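Local coordinates for uncharacterized protein (Thermus thermophilus HB8, PDB 6SCE) that acts as a DNA nuclease of Type III CRISPR defence that is switched on by cyclic oligoadenylate, at residues Val545-Arg549 with Gly550-Phe554; Pro569-Ala572 with Glu573-Arg576; Pro598-Pro601 with Asn602-Tyr605; Leu501-Ala504 with Val505-His508. All blocks are in the same frame, centred on the assembly; numbering follows the deposited sequence. Where two conformers were deposited one is given.

All four contacts are local and belong to one alpha/beta region whose mixed sheet includes strands 541-548, 551-558, 584-592 and 603-607. Contact 1, a buried hairpin, is aromatic in the middle and reaches the bound RNA at its turn. Contact 4 is also buried and lies within helix 499-513; there a serine hydroxyl turns back onto the helix backbone, against the face of a tyrosine ring. Contacts 2 and 3 are partly buried and more polar at their outer sides: a salt bridge on helix 561-579, and a serine hydroxyl bonding a tyrosine and a backbone carbonyl before strand 603-607. These two touch through A572 and N602, and contact 2 also packs against F554 of contact 1.

Contact 1: residues Val545-Arg549 with Gly550-Phe554; sequences VFFHR and GALWF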
# COMPACT_ATOMS: atom_id res chain seq x y z
N VAL A 545 -18.71 -4.61 -3.18
CA VAL A 545 -17.69 -3.69 -2.70
C VAL A 545 -18.38 -2.61 -1.87
O VAL A 545 -19.50 -2.18 -2.17
CB VAL A 545 -16.83 -3.13 -3.86
CG1 VAL A 545 -17.66 -2.34 -4.86
CG2 VAL A 545 -15.66 -2.29 -3.35
N PHE A 546 -17.72 -2.20 -0.80
CA PHE A 546 -18.20 -1.07 -0.03
C PHE A 546 -17.03 -0.22 0.46
O PHE A 546 -15.89 -0.71 0.59
CB PHE A 546 -19.20 -1.46 1.10
CG PHE A 546 -18.65 -2.35 2.17
CD1 PHE A 546 -18.68 -3.73 2.03
CD2 PHE A 546 -18.21 -1.81 3.38
CE1 PHE A 546 -18.20 -4.55 3.04
CE2 PHE A 546 -17.75 -2.63 4.40
CZ PHE A 546 -17.73 -4.00 4.23
N PHE A 547 -17.33 1.06 0.69
CA PHE A 547 -16.34 2.02 1.17
C PHE A 547 -16.88 2.64 2.46
O PHE A 547 -18.03 3.07 2.50
CB PHE A 547 -16.08 3.08 0.09
CG PHE A 547 -15.04 4.08 0.48
CD1 PHE A 547 -13.73 3.70 0.70
CD2 PHE A 547 -15.38 5.43 0.65
CE1 PHE A 547 -12.77 4.62 1.09
CE2 PHE A 547 -14.42 6.35 1.02
CZ PHE A 547 -13.12 5.94 1.24
N HIS A 548 -16.07 2.63 3.52
CA HIS A 548 -16.51 3.25 4.76
C HIS A 548 -15.32 3.89 5.46
O HIS A 548 -14.42 3.20 5.88
CB HIS A 548 -17.17 2.22 5.67
CG HIS A 548 -17.81 2.82 6.88
ND1 HIS A 548 -18.69 3.88 6.80
CD2 HIS A 548 -17.71 2.51 8.20
CE1 HIS A 548 -19.09 4.21 8.02
NE2 HIS A 548 -18.51 3.39 8.89
N ARG A 549 -15.33 5.21 5.53
CA ARG A 549 -14.37 5.97 6.35
C ARG A 549 -12.88 5.75 6.07
O ARG A 549 -12.09 5.72 7.00
CB ARG A 549 -14.67 5.72 7.82
CG ARG A 549 -16.08 6.20 8.18
CD ARG A 549 -16.33 6.20 9.67
NE ARG A 549 -15.37 7.02 10.43
CZ ARG A 549 -15.41 8.35 10.56
NH1 ARG A 549 -16.33 9.10 9.97
NH2 ARG A 549 -14.48 8.94 11.31
N GLY A 550 -12.47 5.61 4.82
CA GLY A 550 -11.03 5.44 4.49
C GLY A 550 -10.52 4.00 4.39
O GLY A 550 -9.26 3.73 4.39
N ALA A 551 -11.48 3.07 4.34
CA ALA A 551 -11.16 1.68 4.04
C ALA A 551 -12.12 1.16 2.97
O ALA A 551 -13.34 1.30 3.08
CB ALA A 551 -11.22 0.82 5.28
N LEU A 552 -11.54 0.62 1.91
CA LEU A 552 -12.30 -0.08 0.88
C LEU A 552 -12.42 -1.55 1.27
O LEU A 552 -11.48 -2.14 1.82
CB LEU A 552 -11.59 0.01 -0.47
CG LEU A 552 -12.44 -0.39 -1.68
CD1 LEU A 552 -13.65 0.49 -1.85
CD2 LEU A 552 -11.56 -0.26 -2.92
N TRP A 553 -13.58 -2.14 0.99
CA TRP A 553 -13.85 -3.55 1.28
C TRP A 553 -14.33 -4.23 0.01
O TRP A 553 -15.19 -3.69 -0.68
CB TRP A 553 -14.97 -3.71 2.32
CG TRP A 553 -14.66 -3.25 3.71
CD1 TRP A 553 -14.53 -1.97 4.15
CD2 TRP A 553 -14.53 -4.08 4.86
NE1 TRP A 553 -14.27 -1.95 5.50
CE2 TRP A 553 -14.28 -3.23 5.97
CE3 TRP A 553 -14.59 -5.47 5.08
CZ2 TRP A 553 -14.09 -3.72 7.26
CZ3 TRP A 553 -14.37 -5.95 6.34
CH2 TRP A 553 -14.12 -5.07 7.43
N PHE A 554 -13.77 -5.40 -0.28
CA PHE A 554 -14.28 -6.28 -1.31
C PHE A 554 -15.02 -7.42 -0.63
O PHE A 554 -14.60 -7.90 0.43
CB PHE A 554 -13.13 -6.85 -2.14
CG PHE A 554 -12.38 -5.82 -2.92
CD1 PHE A 554 -13.05 -4.84 -3.63
CD2 PHE A 554 -10.99 -5.83 -2.95
CE1 PHE A 554 -12.36 -3.89 -4.35
CE2 PHE A 554 -10.29 -4.88 -3.67
CZ PHE A 554 -10.97 -3.92 -4.38
O HOH W 1 -14.30 0.55 6.93
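Chi1 of 63° puts F546 CG between its backbone N and carbonyl carbon, chi1 of -68° sets W553 CG beside its own N, and these torsions bring together the rings of two residues paired on adjacent strands. The side chains run alongside on one face of the sheet and point the same way, in an offset stack. The centroids of the phenyl ring and the five-membered indole ring are 4.1 Å apart, with planes inclined by 14°. F546 CZ comes within 3.2 Å of W553 CG, while W553 CB sits over the middle of the phenyl face in a CH-pi contact. Replacing F546 by an alanine would probably leave that side of the indole without its stacking partner and open a gap toward L509 and L513 of helix 499-513.

Beneath the rings the backbones form an antiparallel hydrogen-bonded pair, W553 N reaching F546 O at 2.7 Å and F546 N reaching W553 O at 2.9 Å. This is the hairpin of strands 541-548 and 551-558, and R549 and G550, both with positive phi, are the central residues of its type I' turn. At that end G550 O accepts a hydrogen bond from an adenine base of the bound RNA, and R549 NH2 forms a salt bridge with D406. A water lying in the indole plane accepts from W553 NE1 and donates to H548 O, both at 2.9 Å. On the sheet face of F547 and L552, F547 CB meets L552 CD1 at 4.0 Å, and both side chains continue onto P425 of helix 425-432.

Contact 2: residues Pro569-Ala572 with Glu573-Arg576; sequences PIMA and ELVR
This is a turn-to-turn contact inside helix 561-579, the helical link of a beta-alpha-beta crossover between the parallel strands 551-558 and 584-592. Three backbone bonds of the alpha-helical i to i+4 kind carry it, with L574 N on I570 O at 2.9 Å, V575 N on M571 O at 2.8 Å and R576 N on A572 O at 3.1 Å. A572 O has a second donor in N602 ND2, which joins the helix to the residue just ahead of strand 603-607.

The side chains divide the helix into an inward and an outward side. Inward, M571, a selenomethionine, has CG anti to its backbone N and then bends at chi2 (81°). Its CG lies 4.1 Å from V575 CG2, where the two side chains cross obliquely, and its SE reaches L574 CD2 at 4.3 Å. All three of these residues pack on F554, fastening the helix to the sheet.

Outward, toward helix 206-220, E573 and R576 form an i to i+3 salt bridge. R576 extends from the helix and folds back at chi3, presenting NE and NH2 side-on to a single carboxylate oxygen. NH2 also bonds to S213 OG, so the guanidinium is fixed between two helices. E573 OE1 lies in the guanidinium plane, 2.9 Å from R576 NH2, which meets it nearly end-on, and 3.2 Å from R576 NE, which approaches on the syn side, tilted out of the carboxylate plane.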
# COMPACT_ATOMS: atom_id res chain seq x y z
N PRO A 569 -6.51 -16.88 -0.17
CA PRO A 569 -5.15 -16.47 -0.50
C PRO A 569 -5.10 -15.36 -1.57
O PRO A 569 -4.38 -14.38 -1.40
CB PRO A 569 -4.51 -17.75 -1.05
CG PRO A 569 -5.33 -18.87 -0.46
CD PRO A 569 -6.72 -18.33 -0.39
N ILE A 570 -5.88 -15.52 -2.64
CA ILE A 570 -5.93 -14.51 -3.69
C ILE A 570 -6.67 -13.26 -3.21
O ILE A 570 -6.24 -12.16 -3.47
CB ILE A 570 -6.53 -15.07 -5.00
CG1 ILE A 570 -5.46 -15.93 -5.69
CG2 ILE A 570 -7.00 -13.95 -5.93
CD1 ILE A 570 -5.85 -16.39 -7.08
N MSE A 571 -7.76 -13.45 -2.48
CA MSE A 571 -8.50 -12.30 -1.97
C MSE A 571 -7.64 -11.41 -1.10
O MSE A 571 -7.74 -10.19 -1.21
CB MSE A 571 -9.71 -12.77 -1.19
CG MSE A 571 -10.61 -11.61 -0.81
SE MSE A 571 -11.72 -11.18 -2.37
CE MSE A 571 -13.16 -10.36 -1.30
N ALA A 572 -6.81 -11.99 -0.23
CA ALA A 572 -5.98 -11.20 0.69
C ALA A 572 -5.02 -10.29 -0.07
O ALA A 572 -4.77 -9.14 0.34
CB ALA A 572 -5.21 -12.11 1.66
N GLU A 573 -4.50 -10.80 -1.19
CA GLU A 573 -3.55 -10.03 -2.00
C GLU A 573 -4.27 -8.99 -2.85
O GLU A 573 -3.74 -7.90 -3.06
CB GLU A 573 -2.72 -10.95 -2.90
CG GLU A 573 -1.94 -12.03 -2.15
CD GLU A 573 -0.91 -11.47 -1.19
OE1 GLU A 573 -0.47 -10.32 -1.35
OE2 GLU A 573 -0.54 -12.20 -0.25
N LEU A 574 -5.45 -9.34 -3.36
CA LEU A 574 -6.26 -8.37 -4.11
C LEU A 574 -6.63 -7.21 -3.20
O LEU A 574 -6.54 -6.05 -3.59
CB LEU A 574 -7.54 -9.02 -4.67
CG LEU A 574 -8.57 -8.06 -5.25
CD1 LEU A 574 -8.04 -7.48 -6.56
CD2 LEU A 574 -9.93 -8.74 -5.42
N VAL A 575 -7.07 -7.54 -1.99
CA VAL A 575 -7.47 -6.52 -1.03
C VAL A 575 -6.29 -5.59 -0.74
O VAL A 575 -6.42 -4.37 -0.82
CB VAL A 575 -8.02 -7.18 0.26
CG1 VAL A 575 -8.15 -6.16 1.40
CG2 VAL A 575 -9.38 -7.83 -0.03
N ARG A 576 -5.13 -6.19 -0.45
CA ARG A 576 -3.93 -5.43 -0.13
C ARG A 576 -3.49 -4.53 -1.28
O ARG A 576 -3.27 -3.34 -1.10
CB ARG A 576 -2.76 -6.36 0.26
CG ARG A 576 -1.43 -5.62 0.51
CD ARG A 576 -0.33 -6.53 1.04
NE ARG A 576 0.15 -7.49 0.04
CZ ARG A 576 1.18 -7.30 -0.80
NH1 ARG A 576 1.90 -6.19 -0.79
NH2 ARG A 576 1.50 -8.26 -1.67

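Contact 3: residues Pro598-Pro601 with Asn602-Tyr605; sequences PASP and NLVY
S600 packs its CB against the first atoms of L603, CB to CB at 3.6 Å, and the same S600 CB lies in the plane of the Y605 ring, at its edge. One bond further out, chi1 of -47° carries OG beside the serine's own backbone N, where the hydroxyl finds two partners. It donates to P598 O at 2.8 Å, arriving from above the carbonyl plane and well off any lone pair, and it accepts from Y605 OH at 3.2 Å. The tyrosine hydroxyl is thereby linked through one serine oxygen to the main chain of the loop.

S600 also begins a type I beta turn that ends at L603, closed by a weak bond from L603 N to S600 O. The turn delivers the chain from the loop after strand 584-592 into strand 603-607, the parallel neighbour of 584-592 in the mixed sheet. Within the turn N602 directs its amide elsewhere, to A572 of helix 561-579. L603 packs on A568 and M571 of that helix.

Near the hydroxyl of Y605, the P598 ring crosses the tyrosine side chain at about a right angle, with P598 CD 3.8 Å from Y605 OH. A water bridges the turn, donating to P601 O at 3.1 Å and, more weakly, to L603 O.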
# COMPACT_ATOMS: atom_id res chain seq x y z
N PRO A 598 -8.95 -19.69 8.19
CA PRO A 598 -7.49 -19.56 8.28
C PRO A 598 -7.11 -18.14 8.70
O PRO A 598 -7.86 -17.20 8.43
CB PRO A 598 -7.02 -19.89 6.86
CG PRO A 598 -8.18 -19.58 5.97
CD PRO A 598 -9.43 -19.71 6.80
N ALA A 599 -5.96 -17.99 9.36
CA ALA A 599 -5.50 -16.68 9.83
C ALA A 599 -5.44 -15.74 8.63
O ALA A 599 -4.81 -16.05 7.61
CB ALA A 599 -4.13 -16.79 10.49
N SER A 600 -6.14 -14.61 8.73
CA SER A 600 -6.21 -13.66 7.63
C SER A 600 -6.25 -12.26 8.23
O SER A 600 -7.32 -11.80 8.64
CB SER A 600 -7.44 -13.93 6.76
OG SER A 600 -7.58 -15.31 6.44
N PRO A 601 -5.09 -11.59 8.31
CA PRO A 601 -5.04 -10.24 8.88
C PRO A 601 -5.96 -9.20 8.22
O PRO A 601 -6.38 -8.26 8.88
CB PRO A 601 -3.57 -9.82 8.69
CG PRO A 601 -2.82 -11.10 8.51
CD PRO A 601 -3.78 -12.05 7.84
N ASN A 602 -6.26 -9.36 6.94
CA ASN A 602 -7.12 -8.38 6.25
C ASN A 602 -8.46 -8.92 5.80
O ASN A 602 -9.18 -8.24 5.09
CB ASN A 602 -6.37 -7.67 5.10
CG ASN A 602 -6.13 -8.56 3.90
OD1 ASN A 602 -6.34 -9.77 3.95
ND2 ASN A 602 -5.66 -7.95 2.80
N LEU A 603 -8.82 -10.14 6.20
CA LEU A 603 -10.15 -10.68 5.86
C LEU A 603 -11.00 -10.88 7.11
O LEU A 603 -10.46 -11.09 8.18
CB LEU A 603 -10.02 -11.98 5.10
CG LEU A 603 -9.09 -11.97 3.89
CD1 LEU A 603 -8.99 -13.36 3.28
CD2 LEU A 603 -9.58 -10.97 2.85
N VAL A 604 -12.32 -10.77 6.94
CA VAL A 604 -13.29 -10.97 8.02
C VAL A 604 -14.27 -12.04 7.50
O VAL A 604 -14.72 -11.97 6.36
CB VAL A 604 -14.05 -9.66 8.35
CG1 VAL A 604 -15.17 -9.88 9.36
CG2 VAL A 604 -13.08 -8.60 8.87
N TYR A 605 -14.55 -13.04 8.33
CA TYR A 605 -15.36 -14.18 7.94
C TYR A 605 -16.71 -14.14 8.63
O TYR A 605 -16.78 -14.02 9.86
CB TYR A 605 -14.65 -15.47 8.29
CG TYR A 605 -13.45 -15.72 7.42
CD1 TYR A 605 -12.20 -15.22 7.76
CD2 TYR A 605 -13.58 -16.45 6.25
CE1 TYR A 605 -11.10 -15.46 6.95
CE2 TYR A 605 -12.49 -16.68 5.44
CZ TYR A 605 -11.26 -16.19 5.79
OH TYR A 605 -10.19 -16.44 4.96
O HOH W 2 -9.40 -8.10 9.34

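Contact 4: residues Leu501-Ala504 with Val505-His508; sequences LEYA and VYSH
Helix 499-513 packs between the sheet, where V505 meets V555 and C557, and helix 447-458, where S507 and H508 meet L450. Along it Y503 and S507, one turn apart, meet both through the backbone and through the tyrosine ring. S507 OG, placed beside its own backbone N by chi1 of -66°, donates to Y503 O at 2.8 Å, while S507 N reaches the same oxygen at 2.9 Å; the two donors come from opposite faces of the carbonyl plane. The hydroxyl of buried S507 thus spends its proton inside the helix.

That OG also lies over one face of the Y503 ring, toward its rim, 3.4 Å from Y503 CE2. The ring meets W480 edge-to-face, and its OH bonds to R444 O. With a leucine in place of Y503, R444 O would probably lose its hydroxyl partner and W480 its aromatic neighbour. Y503 CE1 touches Y506 CD2 at 4.2 Å, and L501 CD1 meets V505 CG2 at 4.0 Å on the sheet side.

A helix preceding three antiparallel strands, then a helix and a parallel strand, is the topology of the PD-(D/E)XK nuclease core, and this one is consistent with its first helix.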
# COMPACT_ATOMS: atom_id res chain seq x y z
N LEU A 501 -27.61 -14.86 -2.48
CA LEU A 501 -26.71 -14.53 -1.37
C LEU A 501 -26.09 -13.13 -1.56
O LEU A 501 -26.03 -12.35 -0.61
CB LEU A 501 -25.62 -15.58 -1.24
CG LEU A 501 -24.64 -15.36 -0.08
CD1 LEU A 501 -25.35 -15.30 1.27
CD2 LEU A 501 -23.61 -16.47 -0.07
N GLU A 502 -25.67 -12.82 -2.78
CA GLU A 502 -25.10 -11.50 -3.12
C GLU A 502 -26.06 -10.36 -2.87
O GLU A 502 -25.67 -9.32 -2.36
CB GLU A 502 -24.66 -11.43 -4.58
CG GLU A 502 -23.48 -12.32 -4.92
CD GLU A 502 -23.23 -12.40 -6.40
OE1 GLU A 502 -23.87 -11.64 -7.16
OE2 GLU A 502 -22.36 -13.21 -6.79
N TYR A 503 -27.33 -10.55 -3.24
CA TYR A 503 -28.33 -9.51 -3.01
C TYR A 503 -28.66 -9.33 -1.54
O TYR A 503 -28.84 -8.20 -1.07
CB TYR A 503 -29.62 -9.77 -3.79
CG TYR A 503 -30.59 -8.64 -3.63
CD1 TYR A 503 -30.34 -7.41 -4.20
CD2 TYR A 503 -31.75 -8.79 -2.87
CE1 TYR A 503 -31.21 -6.35 -4.05
CE2 TYR A 503 -32.64 -7.74 -2.70
CZ TYR A 503 -32.36 -6.51 -3.30
OH TYR A 503 -33.23 -5.45 -3.15
N ALA A 504 -28.75 -10.44 -0.82
CA ALA A 504 -28.97 -10.40 0.64
C ALA A 504 -27.80 -9.71 1.35
O ALA A 504 -28.00 -8.93 2.27
CB ALA A 504 -29.13 -11.80 1.19
N VAL A 505 -26.59 -10.06 0.95
CA VAL A 505 -25.43 -9.48 1.61
C VAL A 505 -25.41 -7.97 1.34
O VAL A 505 -25.31 -7.19 2.28
CB VAL A 505 -24.12 -10.17 1.21
CG1 VAL A 505 -22.90 -9.38 1.68
CG2 VAL A 505 -24.08 -11.57 1.82
N TYR A 506 -25.55 -7.58 0.08
CA TYR A 506 -25.63 -6.18 -0.29
C TYR A 506 -26.73 -5.41 0.44
O TYR A 506 -26.53 -4.25 0.85
CB TYR A 506 -25.84 -6.03 -1.79
CG TYR A 506 -26.42 -4.69 -2.20
CD1 TYR A 506 -25.62 -3.56 -2.33
CD2 TYR A 506 -27.79 -4.55 -2.45
CE1 TYR A 506 -26.15 -2.34 -2.71
CE2 TYR A 506 -28.33 -3.34 -2.84
CZ TYR A 506 -27.51 -2.23 -2.95
OH TYR A 506 -28.05 -1.03 -3.32
N SER A 507 -27.89 -6.04 0.61
CA SER A 507 -29.01 -5.35 1.24
C SER A 507 -28.72 -5.06 2.69
O SER A 507 -28.94 -3.95 3.16
CB SER A 507 -30.32 -6.16 1.11
OG SER A 507 -30.73 -6.24 -0.25
N HIS A 508 -28.23 -6.05 3.42
CA HIS A 508 -27.94 -5.84 4.82
C HIS A 508 -26.71 -4.93 5.02
O HIS A 508 -26.63 -4.22 6.02
CB HIS A 508 -27.76 -7.17 5.55
CG HIS A 508 -29.03 -7.96 5.64
ND1 HIS A 508 -30.12 -7.53 6.36
CD2 HIS A 508 -29.40 -9.13 5.07
CE1 HIS A 508 -31.10 -8.41 6.24
NE2 HIS A 508 -30.68 -9.39 5.47